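Local coordinates for trwC protein (Escherichia coli, PDB 1OMH), which recognises and processes origin-of-transfer DNA in bacterial conjugation, this chain being the N-terminal relaxase domain of a longer plasmid-encoded protein, at residues B[238-243]-B[260-265]; B[152-158]-B[277-281]; B[1-5]-B[186-190]. All blocks are in the same frame, centred on the assembly; numbering follows the deposited sequence.

Contact 1. Residues B[238-243]-B[260-265]; sequences QIAEWY and AAKVLS. With nucleotides of chain A.
The indole of W242 lies across helix 255-264 with one face against its backbone: the CA of A261 stands 3.6 Å from the centroid of the five-membered ring and 17° off the ring normal, a CH-pi contact. The carbonyl oxygen of A260 lies over the same face, also displaced toward the rim. Toward the six-membered ring, CB of L264 approaches CH2 of W242 to 3.4 Å, coming in obliquely. The tryptophan reaches this position because its CG is anti to the backbone N (chi1 -172°). The methyl of A261 touches both aromatic rings, from directions about a right angle apart, with its CB 3.4 Å from CD1 of W242 and 3.5 Å from CE1 of Y243. Farther along, CG1 of I239 packs 3.9 Å from CG of K262. S265 folds its hydroxyl back onto its own segment, where OG donates to O of A261 at 2.6 Å, nearly along the C=O axis; R235 also bonds to this hydroxyl. K262, extended beyond CG, reaches the DNA, where NZ donates to O2 of DC24 of chain A at 2.6 Å, a bond to the base rather than to a phosphate. The segment axes approach to 8.8 Å at 127° between their directions. The arrangement is that of a helix-helix packing with an alanine at the close approach, here joining helices 234-246 and 255-264, the second of which turns a lysine to the DNA bound by the relaxase domain.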
loop_
_atom_site.group_PDB
_atom_site.type_symbol
_atom_site.label_atom_id
_atom_site.label_comp_id
_atom_site.label_asym_id
_atom_site.label_seq_id
_atom_site.Cartn_x
_atom_site.Cartn_y
_atom_site.Cartn_z
ATOM N N GLN B 238 14.089 14.455 -4.753
ATOM C CA GLN B 238 14.657 13.914 -5.984
ATOM C C GLN B 238 13.661 14.062 -7.136
ATOM O O GLN B 238 14.033 14.390 -8.265
ATOM C CB GLN B 238 15.047 12.442 -5.781
ATOM C CG GLN B 238 16.268 12.270 -4.864
ATOM C CD GLN B 238 16.560 10.816 -4.502
ATOM O OE1 GLN B 238 17.693 10.464 -4.158
ATOM N NE2 GLN B 238 15.540 9.969 -4.564
ATOM N N ILE B 239 12.388 13.822 -6.848
ATOM C CA ILE B 239 11.354 13.958 -7.866
ATOM C C ILE B 239 11.288 15.425 -8.317
ATOM O O ILE B 239 11.256 15.705 -9.517
ATOM C CB ILE B 239 9.971 13.489 -7.324
ATOM C CG1 ILE B 239 9.858 11.960 -7.376
ATOM C CG2 ILE B 239 8.851 14.047 -8.184
ATOM C CD1 ILE B 239 11.033 11.204 -6.830
ATOM N N ALA B 240 11.289 16.360 -7.365
ATOM C CA ALA B 240 11.239 17.785 -7.710
ATOM C C ALA B 240 12.443 18.213 -8.563
ATOM O O ALA B 240 12.297 18.996 -9.511
ATOM C CB ALA B 240 11.176 18.641 -6.439
ATOM N N GLU B 241 13.629 17.710 -8.226
ATOM C CA GLU B 241 14.824 18.069 -8.987
ATOM C C GLU B 241 14.730 17.548 -10.413
ATOM O O GLU B 241 15.200 18.197 -11.337
ATOM C CB GLU B 241 16.101 17.501 -8.348
ATOM C CG GLU B 241 17.365 18.222 -8.841
ATOM C CD GLU B 241 18.659 17.467 -8.572
ATOM O OE1 GLU B 241 18.782 16.841 -7.501
ATOM O OE2 GLU B 241 19.564 17.515 -9.433
ATOM N N TRP B 242 14.133 16.371 -10.586
ATOM C CA TRP B 242 14.002 15.780 -11.909
ATOM C C TRP B 242 13.153 16.675 -12.803
ATOM O O TRP B 242 13.527 16.950 -13.947
ATOM C CB TRP B 242 13.402 14.370 -11.810
ATOM C CG TRP B 242 13.413 13.617 -13.112
ATOM C CD1 TRP B 242 12.527 13.750 -14.151
ATOM C CD2 TRP B 242 14.364 12.626 -13.524
ATOM N NE1 TRP B 242 12.868 12.901 -15.175
ATOM C CE2 TRP B 242 13.992 12.200 -14.819
ATOM C CE3 TRP B 242 15.500 12.058 -12.926
ATOM C CZ2 TRP B 242 14.711 11.234 -15.527
ATOM C CZ3 TRP B 242 16.217 11.095 -13.635
ATOM C CH2 TRP B 242 15.818 10.694 -14.922
ATOM N N TYR B 243 12.021 17.139 -12.280
ATOM C CA TYR B 243 11.154 18.030 -13.046
ATOM C C TYR B 243 11.890 19.337 -13.355
ATOM O O TYR B 243 11.835 19.836 -14.480
ATOM C CB TYR B 243 9.867 18.352 -12.267
ATOM C CG TYR B 243 8.902 17.196 -12.103
ATOM C CD1 TYR B 243 8.657 16.308 -13.150
ATOM C CD2 TYR B 243 8.201 17.016 -10.910
ATOM C CE1 TYR B 243 7.737 15.268 -13.014
ATOM C CE2 TYR B 243 7.278 15.982 -10.763
ATOM C CZ TYR B 243 7.053 15.113 -11.816
ATOM O OH TYR B 243 6.150 14.086 -11.675
ATOM N N ALA B 260 8.527 8.634 -15.294
ATOM C CA ALA B 260 9.967 8.686 -15.532
ATOM C C ALA B 260 10.664 9.392 -14.364
ATOM O O ALA B 260 11.715 8.957 -13.899
ATOM C CB ALA B 260 10.260 9.421 -16.846
ATOM N N ALA B 261 10.069 10.478 -13.889
ATOM C CA ALA B 261 10.649 11.232 -12.786
ATOM C C ALA B 261 10.724 10.399 -11.511
ATOM O O ALA B 261 11.729 10.431 -10.798
ATOM C CB ALA B 261 9.841 12.485 -12.539
ATOM N N LYS B 262 9.663 9.650 -11.229
ATOM C CA LYS B 262 9.611 8.824 -10.027
ATOM C C LYS B 262 10.427 7.540 -10.092
ATOM O O LYS B 262 11.088 7.171 -9.123
ATOM C CB LYS B 262 8.158 8.476 -9.698
ATOM C CG LYS B 262 7.325 9.683 -9.330
ATOM C CD LYS B 262 5.910 9.288 -8.973
ATOM C CE LYS B 262 5.089 10.511 -8.620
ATOM N NZ LYS B 262 3.820 10.106 -7.974
ATOM N N VAL B 263 10.387 6.860 -11.232
ATOM C CA VAL B 263 11.115 5.610 -11.369
ATOM C C VAL B 263 12.604 5.779 -11.633
ATOM O O VAL B 263 13.428 5.126 -10.990
ATOM C CB VAL B 263 10.496 4.731 -12.485
ATOM C CG1 VAL B 263 11.258 3.412 -12.606
ATOM C CG2 VAL B 263 9.029 4.450 -12.158
ATOM N N LEU B 264 12.952 6.666 -12.556
ATOM C CA LEU B 264 14.351 6.879 -12.912
ATOM C C LEU B 264 15.208 7.562 -11.850
ATOM O O LEU B 264 16.431 7.552 -11.951
ATOM C CB LEU B 264 14.442 7.656 -14.232
ATOM C CG LEU B 264 13.918 6.898 -15.457
ATOM C CD1 LEU B 264 14.048 7.766 -16.705
ATOM C CD2 LEU B 264 14.703 5.600 -15.622
ATOM N N SER B 265 14.579 8.153 -10.839
ATOM C CA SER B 265 15.336 8.816 -9.782
ATOM C C SER B 265 15.344 7.944 -8.532
ATOM O O SER B 265 15.951 8.291 -7.520
ATOM C CB SER B 265 14.714 10.177 -9.449
ATOM O OG SER B 265 13.445 10.029 -8.821
ATOM P P DC A 24 9.029 10.641 0.619
ATOM O OP1 DC A 24 9.792 9.761 1.542
ATOM O OP2 DC A 24 9.689 11.824 0.008
ATOM O "O5'" DC A 24 8.376 9.764 -0.543
ATOM C "C5'" DC A 24 7.984 8.393 -0.363
ATOM C "C4'" DC A 24 7.284 7.919 -1.615
ATOM O "O4'" DC A 24 6.309 8.920 -1.972
ATOM C "C3'" DC A 24 8.202 7.758 -2.833
ATOM O "O3'" DC A 24 8.154 6.339 -3.097
ATOM C "C2'" DC A 24 7.342 8.233 -3.995
ATOM C "C1'" DC A 24 6.225 9.040 -3.376
ATOM N N1 DC A 24 6.044 10.453 -3.741
ATOM C C2 DC A 24 5.460 10.737 -4.978
ATOM O O2 DC A 24 5.226 9.803 -5.749
ATOM N N3 DC A 24 5.165 12.017 -5.296
ATOM C C4 DC A 24 5.443 12.996 -4.432
ATOM N N4 DC A 24 5.106 14.242 -4.769
ATOM C C5 DC A 24 6.077 12.740 -3.180
ATOM C C6 DC A 24 6.367 11.467 -2.883
#

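Contact 2. Residues B[152-158]-B[277-281]; sequences TSRERDP and LRAEW. With SO4 (sulfate ion), chain D; SO4 (sulfate ion), chain E; SO4 (sulfate ion), chain C; nucleotides of chain A.
The turn between strands 145-152 and 158-167 of the sheet, strands carrying H150, H161 and H163, which bind metal in other structures of the protein but hold none here, meets helix 274-287 through R156, P158 and W281. It is type I from S153 to R156 and includes an ST turn, OG of S153 accepting from N of E155 at 3.1 Å. NE1 of W281 donates to O of R156 at 2.9 Å, in the carbonyl plane and 1° out of the ring plane, which fixes the indole's rotation. With CG of W281 anti to the carbonyl carbon (chi1 -69°), the indole lies between P158, whose CG is 3.5 Å from the centroid of the five-membered ring, and CG of L277 on the opposite face. R154 takes no part in the helix contact; its guanidinium edge meets two sulfates, NH1 donating almost straight to O3 of the chain E ion (2.7 Å, 178°). N of T152 donates to O4 of a third, of chain D, at 2.9 Å; all three probably come from the crystallisation liquor. NH1 of R156 donates to OG1 of T152, whose methyl CG2 meets the indole edge 3.9 Å from CH2 of W281.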
loop_
_atom_site.group_PDB
_atom_site.type_symbol
_atom_site.label_atom_id
_atom_site.label_comp_id
_atom_site.label_asym_id
_atom_site.label_seq_id
_atom_site.Cartn_x
_atom_site.Cartn_y
_atom_site.Cartn_z
ATOM N N THR B 152 10.634 2.103 5.998
ATOM C CA THR B 152 11.596 3.007 5.384
ATOM C C THR B 152 11.370 3.241 3.896
ATOM O O THR B 152 10.839 2.386 3.184
ATOM C CB THR B 152 13.054 2.514 5.577
ATOM O OG1 THR B 152 13.283 1.354 4.770
ATOM C CG2 THR B 152 13.315 2.171 7.039
ATOM N N SER B 153 11.783 4.416 3.439
ATOM C CA SER B 153 11.646 4.780 2.039
ATOM C C SER B 153 12.904 4.302 1.321
ATOM O O SER B 153 13.849 3.826 1.963
ATOM C CB SER B 153 11.517 6.301 1.896
ATOM O OG SER B 153 12.789 6.931 2.001
ATOM N N ARG B 154 12.917 4.431 -0.001
ATOM C CA ARG B 154 14.068 4.012 -0.788
ATOM C C ARG B 154 15.297 4.855 -0.461
ATOM O O ARG B 154 16.411 4.503 -0.844
ATOM C CB ARG B 154 13.764 4.108 -2.289
ATOM C CG ARG B 154 12.688 3.142 -2.781
ATOM C CD ARG B 154 13.026 1.703 -2.424
ATOM N NE ARG B 154 12.085 0.749 -3.005
ATOM C CZ ARG B 154 12.126 0.316 -4.264
ATOM N NH1 ARG B 154 11.217 -0.548 -4.695
ATOM N NH2 ARG B 154 13.081 0.734 -5.092
ATOM N N GLU B 155 15.094 5.974 0.232
ATOM C CA GLU B 155 16.208 6.835 0.612
ATOM C C GLU B 155 16.471 6.707 2.112
ATOM O O GLU B 155 17.224 7.487 2.705
ATOM C CB GLU B 155 15.920 8.288 0.229
ATOM C CG GLU B 155 16.201 8.610 -1.243
ATOM C CD GLU B 155 17.661 8.378 -1.614
ATOM O OE1 GLU B 155 18.536 8.693 -0.784
ATOM O OE2 GLU B 155 17.941 7.895 -2.732
ATOM N N ARG B 156 15.834 5.700 2.705
ATOM C CA ARG B 156 15.961 5.380 4.120
ATOM C C ARG B 156 15.374 6.383 5.108
ATOM O O ARG B 156 15.813 6.461 6.258
ATOM C CB ARG B 156 17.431 5.091 4.469
ATOM C CG ARG B 156 17.988 3.848 3.770
ATOM C CD ARG B 156 17.052 2.646 3.946
ATOM N NE ARG B 156 17.567 1.420 3.336
ATOM C CZ ARG B 156 16.873 0.288 3.231
ATOM N NH1 ARG B 156 15.631 0.226 3.692
ATOM N NH2 ARG B 156 17.419 -0.785 2.670
ATOM N N ASP B 157 14.390 7.159 4.659
ATOM C CA ASP B 157 13.711 8.105 5.539
ATOM C C ASP B 157 12.593 7.328 6.225
ATOM O O ASP B 157 12.160 6.283 5.728
ATOM C CB ASP B 157 13.047 9.238 4.745
ATOM C CG ASP B 157 14.002 10.343 4.380
ATOM O OD1 ASP B 157 14.742 10.800 5.273
ATOM O OD2 ASP B 157 13.994 10.774 3.206
ATOM N N PRO B 158 12.119 7.814 7.383
ATOM C CA PRO B 158 11.026 7.101 8.056
ATOM C C PRO B 158 9.874 7.168 7.055
ATOM O O PRO B 158 9.594 8.239 6.512
ATOM C CB PRO B 158 10.756 7.960 9.293
ATOM C CG PRO B 158 12.096 8.593 9.570
ATOM C CD PRO B 158 12.584 8.959 8.187
ATOM N N LEU B 277 20.384 3.501 11.931
ATOM C CA LEU B 277 19.549 4.397 11.139
ATOM C C LEU B 277 18.590 5.199 12.023
ATOM O O LEU B 277 18.376 6.396 11.803
ATOM C CB LEU B 277 18.758 3.599 10.097
ATOM C CG LEU B 277 17.817 4.409 9.199
ATOM C CD1 LEU B 277 18.593 5.505 8.477
ATOM C CD2 LEU B 277 17.141 3.478 8.201
ATOM N N ARG B 278 18.027 4.540 13.032
ATOM C CA ARG B 278 17.094 5.190 13.956
ATOM C C ARG B 278 17.811 6.330 14.680
ATOM O O ARG B 278 17.256 7.420 14.875
ATOM C CB ARG B 278 16.581 4.164 14.981
ATOM C CG ARG B 278 15.199 4.454 15.578
ATOM C CD ARG B 278 15.123 5.814 16.256
ATOM N NE ARG B 278 13.873 6.015 16.993
ATOM C CZ ARG B 278 13.543 5.360 18.104
ATOM N NH1 ARG B 278 12.388 5.613 18.707
ATOM N NH2 ARG B 278 14.367 4.455 18.614
ATOM N N ALA B 279 19.050 6.064 15.087
ATOM C CA ALA B 279 19.861 7.054 15.784
ATOM C C ALA B 279 20.101 8.257 14.871
ATOM O O ALA B 279 20.139 9.396 15.328
ATOM C CB ALA B 279 21.194 6.430 16.208
ATOM N N GLU B 280 20.266 7.996 13.578
ATOM C CA GLU B 280 20.485 9.062 12.609
ATOM C C GLU B 280 19.218 9.918 12.528
ATOM O O GLU B 280 19.275 11.151 12.556
ATOM C CB GLU B 280 20.799 8.472 11.223
ATOM C CG GLU B 280 21.130 9.521 10.161
ATOM C CD GLU B 280 21.336 8.935 8.763
ATOM O OE1 GLU B 280 21.797 7.781 8.639
ATOM O OE2 GLU B 280 21.051 9.648 7.778
ATOM N N TRP B 281 18.074 9.249 12.419
ATOM C CA TRP B 281 16.790 9.940 12.344
ATOM C C TRP B 281 16.621 10.880 13.530
ATOM O O TRP B 281 16.276 12.048 13.367
ATOM C CB TRP B 281 15.622 8.938 12.349
ATOM C CG TRP B 281 15.487 8.081 11.114
ATOM C CD1 TRP B 281 16.043 8.308 9.880
ATOM C CD2 TRP B 281 14.689 6.902 10.981
ATOM N NE1 TRP B 281 15.637 7.338 8.990
ATOM C CE2 TRP B 281 14.804 6.463 9.641
ATOM C CE3 TRP B 281 13.883 6.170 11.864
ATOM C CZ2 TRP B 281 14.140 5.328 9.164
ATOM C CZ3 TRP B 281 13.226 5.040 11.390
ATOM C CH2 TRP B 281 13.360 4.632 10.051
HETATM S S SO4 D . 11.674 -1.506 5.714
HETATM O O1 SO4 D . 11.602 -2.826 5.059
HETATM O O2 SO4 D . 13.069 -1.225 6.101
HETATM O O3 SO4 D . 10.831 -1.500 6.921
HETATM O O4 SO4 D . 11.190 -0.477 4.777
HETATM S S SO4 E . 12.362 -1.191 -8.309
HETATM O O1 SO4 E . 13.618 -0.710 -7.702
HETATM O O2 SO4 E . 11.853 -0.194 -9.271
HETATM O O3 SO4 E . 11.358 -1.397 -7.248
HETATM O O4 SO4 E . 12.619 -2.465 -9.008
HETATM S S SO4 C . 9.320 -0.279 -0.870
HETATM O O1 SO4 C . 9.716 -1.427 -0.032
HETATM O O2 SO4 C . 10.044 0.934 -0.440
HETATM O O3 SO4 C . 7.869 -0.052 -0.730
HETATM O O4 SO4 C . 9.647 -0.573 -2.279
ATOM P P DT A 25 9.091 5.658 -4.223
ATOM O OP1 DT A 25 10.456 5.580 -3.644
ATOM O OP2 DT A 25 8.897 6.292 -5.551
ATOM O "O5'" DT A 25 8.486 4.187 -4.325
ATOM C "C5'" DT A 25 8.245 3.409 -3.147
ATOM C "C4'" DT A 25 7.180 2.367 -3.407
ATOM O "O4'" DT A 25 5.910 3.016 -3.631
ATOM C "C3'" DT A 25 7.435 1.561 -4.675
ATOM O "O3'" DT A 25 8.161 0.386 -4.324
ATOM C "C2'" DT A 25 6.044 1.179 -5.141
ATOM C "C1'" DT A 25 5.145 2.272 -4.574
ATOM N N1 DT A 25 4.574 3.212 -5.563
ATOM C C2 DT A 25 3.463 2.804 -6.277
ATOM O O2 DT A 25 2.954 1.698 -6.157
ATOM N N3 DT A 25 2.966 3.745 -7.147
ATOM C C4 DT A 25 3.459 5.015 -7.376
ATOM O O4 DT A 25 2.900 5.750 -8.190
ATOM C C5 DT A 25 4.632 5.369 -6.605
ATOM C C7 DT A 25 5.241 6.725 -6.785
ATOM C C6 DT A 25 5.124 4.462 -5.754
#

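Contact 3. Residues B[1-5]-B[186-190]; sequences MLSHM and VKATR. With nucleotides of chain A.
H4 and T189 cross at about a right angle, and the imidazole of H4 is held at both nitrogens and over one face. CG of H4 lies between its backbone N and carbonyl carbon (chi1 65°), which sets the ring against V186 and T189. Its ND1 donates to OG1 of T189 at 2.7 Å, the hydroxyl lying 21° out of the ring plane. On the other nitrogen, NE2 donates to N3 of the adenine DA19 of chain A at 3.0 Å, almost straight at 176°. CG1 of V186 covers one face, 3.8 Å from the ring centroid, a CH-pi contact. The hydroxyl of T189 in turn donates to O of V186 at 2.6 Å, and that carbonyl also accepts from N of T189. OG1 can therefore only accept from ND1, consistent with a ring protonated on both nitrogens. A phenylalanine in place of H4 would probably leave N3 of DA19 and OG1 of T189 without the donors they accept from. L2 crosses T189 more obliquely, putting its CD1 3.3 Å from O of T189, while its backbone N donates to O4 of DT21 of chain A at 3.2 Å. The contact thus joins the outermost strand 2-8, hydrogen-bonded to strand 81-89 through S3 and T87, to the start of helix 189-206, for which A188 holds the N-cap position, with the bound DNA alongside.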
loop_
_atom_site.group_PDB
_atom_site.type_symbol
_atom_site.label_atom_id
_atom_site.label_comp_id
_atom_site.label_asym_id
_atom_site.label_seq_id
_atom_site.Cartn_x
_atom_site.Cartn_y
_atom_site.Cartn_z
HETATM N N MSE B 1 -1.962 8.162 1.845
HETATM C CA MSE B 1 -1.927 7.979 0.370
HETATM C C MSE B 1 -2.243 6.520 0.063
HETATM O O MSE B 1 -1.901 5.631 0.843
HETATM C CB MSE B 1 -0.528 8.325 -0.156
HETATM C CG MSE B 1 -0.299 8.075 -1.635
HETATM SE SE MSE B 1 -1.266 9.298 -2.775
HETATM C CE MSE B 1 -1.234 10.845 -1.640
ATOM N N LEU B 2 -2.901 6.283 -1.066
ATOM C CA LEU B 2 -3.235 4.930 -1.494
ATOM C C LEU B 2 -2.990 4.852 -2.996
ATOM O O LEU B 2 -3.440 5.707 -3.758
ATOM C CB LEU B 2 -4.706 4.601 -1.209
ATOM C CG LEU B 2 -5.154 3.130 -1.090
ATOM C CD1 LEU B 2 -6.526 2.967 -1.723
ATOM C CD2 LEU B 2 -4.172 2.186 -1.750
ATOM N N SER B 3 -2.262 3.828 -3.413
ATOM C CA SER B 3 -1.975 3.625 -4.823
ATOM C C SER B 3 -2.142 2.150 -5.116
ATOM O O SER B 3 -2.038 1.308 -4.219
ATOM C CB SER B 3 -0.544 4.051 -5.160
ATOM O OG SER B 3 0.398 3.144 -4.612
ATOM N N HIS B 4 -2.415 1.834 -6.372
ATOM C CA HIS B 4 -2.575 0.446 -6.744
ATOM C C HIS B 4 -1.621 0.110 -7.873
ATOM O O HIS B 4 -1.192 0.981 -8.642
ATOM C CB HIS B 4 -4.010 0.167 -7.206
ATOM C CG HIS B 4 -4.390 0.892 -8.461
ATOM N ND1 HIS B 4 -5.292 1.935 -8.471
ATOM C CD2 HIS B 4 -3.975 0.742 -9.742
ATOM C CE1 HIS B 4 -5.415 2.395 -9.702
ATOM N NE2 HIS B 4 -4.626 1.690 -10.494
HETATM N N MSE B 5 -1.307 -1.169 -7.972
HETATM C CA MSE B 5 -0.448 -1.646 -9.026
HETATM C C MSE B 5 -0.953 -3.034 -9.351
HETATM O O MSE B 5 -1.035 -3.899 -8.473
HETATM C CB MSE B 5 1.009 -1.712 -8.565
HETATM C CG MSE B 5 2.010 -1.598 -9.706
HETATM SE SE MSE B 5 3.832 -1.919 -9.140
HETATM C CE MSE B 5 3.845 -0.830 -7.544
ATOM N N VAL B 186 -10.068 -1.219 -8.185
ATOM C CA VAL B 186 -9.155 -0.299 -8.866
ATOM C C VAL B 186 -9.765 1.093 -9.048
ATOM O O VAL B 186 -9.159 2.100 -8.675
ATOM C CB VAL B 186 -8.742 -0.848 -10.257
ATOM C CG1 VAL B 186 -7.907 0.188 -11.012
ATOM C CG2 VAL B 186 -7.955 -2.128 -10.090
ATOM N N LYS B 187 -10.964 1.149 -9.621
ATOM C CA LYS B 187 -11.643 2.422 -9.854
ATOM C C LYS B 187 -12.032 3.154 -8.576
ATOM O O LYS B 187 -12.330 4.345 -8.601
ATOM C CB LYS B 187 -12.883 2.197 -10.727
ATOM C CG LYS B 187 -12.526 1.771 -12.147
ATOM C CD LYS B 187 -13.760 1.514 -13.009
ATOM C CE LYS B 187 -13.368 1.278 -14.469
ATOM N NZ LYS B 187 -14.540 0.921 -15.323
ATOM N N ALA B 188 -12.026 2.439 -7.458
ATOM C CA ALA B 188 -12.372 3.033 -6.171
ATOM C C ALA B 188 -11.126 3.388 -5.353
ATOM O O ALA B 188 -11.218 3.638 -4.154
ATOM C CB ALA B 188 -13.256 2.070 -5.380
ATOM N N THR B 189 -9.964 3.408 -5.999
ATOM C CA THR B 189 -8.708 3.719 -5.304
ATOM C C THR B 189 -8.737 5.075 -4.601
ATOM O O THR B 189 -8.328 5.192 -3.440
ATOM C CB THR B 189 -7.510 3.709 -6.276
ATOM O OG1 THR B 189 -7.370 2.404 -6.846
ATOM C CG2 THR B 189 -6.222 4.074 -5.538
ATOM N N ARG B 190 -9.202 6.100 -5.304
ATOM C CA ARG B 190 -9.286 7.433 -4.720
ATOM C C ARG B 190 -10.180 7.387 -3.487
ATOM O O ARG B 190 -9.825 7.915 -2.433
ATOM C CB ARG B 190 -9.861 8.423 -5.739
ATOM C CG ARG B 190 -10.439 9.687 -5.128
ATOM C CD ARG B 190 -9.388 10.742 -4.918
ATOM N NE ARG B 190 -8.926 11.292 -6.187
ATOM C CZ ARG B 190 -8.138 12.357 -6.294
ATOM N NH1 ARG B 190 -7.726 12.991 -5.205
ATOM N NH2 ARG B 190 -7.757 12.785 -7.490
ATOM P P DT A 21 -1.688 11.296 -8.695
ATOM O OP1 DT A 21 -0.533 12.090 -9.190
ATOM O OP2 DT A 21 -1.478 9.902 -8.262
ATOM O "O5'" DT A 21 -2.413 12.118 -7.539
ATOM C "C5'" DT A 21 -2.690 13.514 -7.689
ATOM C "C4'" DT A 21 -2.958 14.158 -6.344
ATOM O "O4'" DT A 21 -3.990 13.403 -5.656
ATOM C "C3'" DT A 21 -1.753 14.172 -5.394
ATOM O "O3'" DT A 21 -1.281 15.531 -5.323
ATOM C "C2'" DT A 21 -2.396 14.052 -4.022
ATOM C "C1'" DT A 21 -3.771 13.445 -4.257
ATOM N N1 DT A 21 -4.069 12.120 -3.648
ATOM C C2 DT A 21 -3.943 12.009 -2.270
ATOM O O2 DT A 21 -3.575 12.923 -1.551
ATOM N N3 DT A 21 -4.265 10.776 -1.760
ATOM C C4 DT A 21 -4.689 9.664 -2.460
ATOM O O4 DT A 21 -4.947 8.621 -1.850
ATOM C C5 DT A 21 -4.793 9.841 -3.898
ATOM C C7 DT A 21 -5.244 8.690 -4.740
ATOM C C6 DT A 21 -4.477 11.041 -4.412
ATOM P P DA A 19 -10.253 5.220 -14.226
ATOM O OP1 DA A 19 -11.544 5.484 -13.540
ATOM O OP2 DA A 19 -9.893 5.991 -15.428
ATOM O "O5'" DA A 19 -9.081 5.354 -13.145
ATOM C "C5'" DA A 19 -9.240 4.987 -11.753
ATOM C "C4'" DA A 19 -7.869 4.745 -11.159
ATOM O "O4'" DA A 19 -7.211 3.858 -12.055
ATOM C "C3'" DA A 19 -6.927 5.938 -10.936
ATOM O "O3'" DA A 19 -6.645 5.803 -9.532
ATOM C "C2'" DA A 19 -5.568 5.407 -11.371
ATOM C "C1'" DA A 19 -5.867 4.178 -12.207
ATOM N N9 DA A 19 -5.604 4.118 -13.632
ATOM C C8 DA A 19 -5.961 4.926 -14.682
ATOM N N7 DA A 19 -5.636 4.432 -15.852
ATOM C C5 DA A 19 -5.004 3.234 -15.542
ATOM C C6 DA A 19 -4.436 2.224 -16.335
ATOM N N6 DA A 19 -4.404 2.254 -17.670
ATOM N N1 DA A 19 -3.892 1.164 -15.704
ATOM C C2 DA A 19 -3.920 1.123 -14.364
ATOM N N3 DA A 19 -4.429 2.007 -13.510
ATOM C C4 DA A 19 -4.960 3.048 -14.177
ATOM P P DG A 22 0.237 15.863 -4.893
ATOM O OP1 DG A 22 0.262 17.286 -4.481
ATOM O OP2 DG A 22 1.130 15.407 -5.987
ATOM O "O5'" DG A 22 0.530 14.959 -3.615
ATOM C "C5'" DG A 22 0.122 15.348 -2.297
ATOM C "C4'" DG A 22 0.740 14.409 -1.290
ATOM O "O4'" DG A 22 0.540 13.077 -1.780
ATOM C "C3'" DG A 22 2.248 14.549 -1.063
ATOM O "O3'" DG A 22 2.368 15.029 0.280
ATOM C "C2'" DG A 22 2.706 13.115 -0.851
ATOM C "C1'" DG A 22 1.642 12.258 -1.488
ATOM N N9 DG A 22 1.960 11.473 -2.679
ATOM C C8 DG A 22 1.740 11.790 -4.000
ATOM N N7 DG A 22 1.989 10.794 -4.808
ATOM C C5 DG A 22 2.440 9.780 -3.971
ATOM C C6 DG A 22 2.854 8.455 -4.263
ATOM O O6 DG A 22 2.903 7.886 -5.358
ATOM N N1 DG A 22 3.231 7.772 -3.108
ATOM C C2 DG A 22 3.206 8.294 -1.840
ATOM N N2 DG A 22 3.603 7.487 -0.853
ATOM N N3 DG A 22 2.823 9.521 -1.559
ATOM C C4 DG A 22 2.455 10.200 -2.662
#

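In the fold
Along the chain the order is 1-5, 152-158, 186-190, 238-243, 260-265, 277-281, so contacts 2 and 3 cross in sequence and contact 1 falls between the halves of contact 2. Their centres lie about 19 Å (1 and 2), 21 Å (1 and 3) and 26 Å (2 and 3) apart. Contacts 1 and 2 come together near Q238 and E155, a pair of unsettled geometry; contact 3 touches neither. Contacts 2 and 3 share the antiparallel sheet, at a turn between inner strands and at edge strand 2-8; contact 1 joins helices 234-246 and 255-264, the latter followed by helix 274-287. Nucleotides of chain A approach all three: elements distant in sequence lie along the same DNA strand.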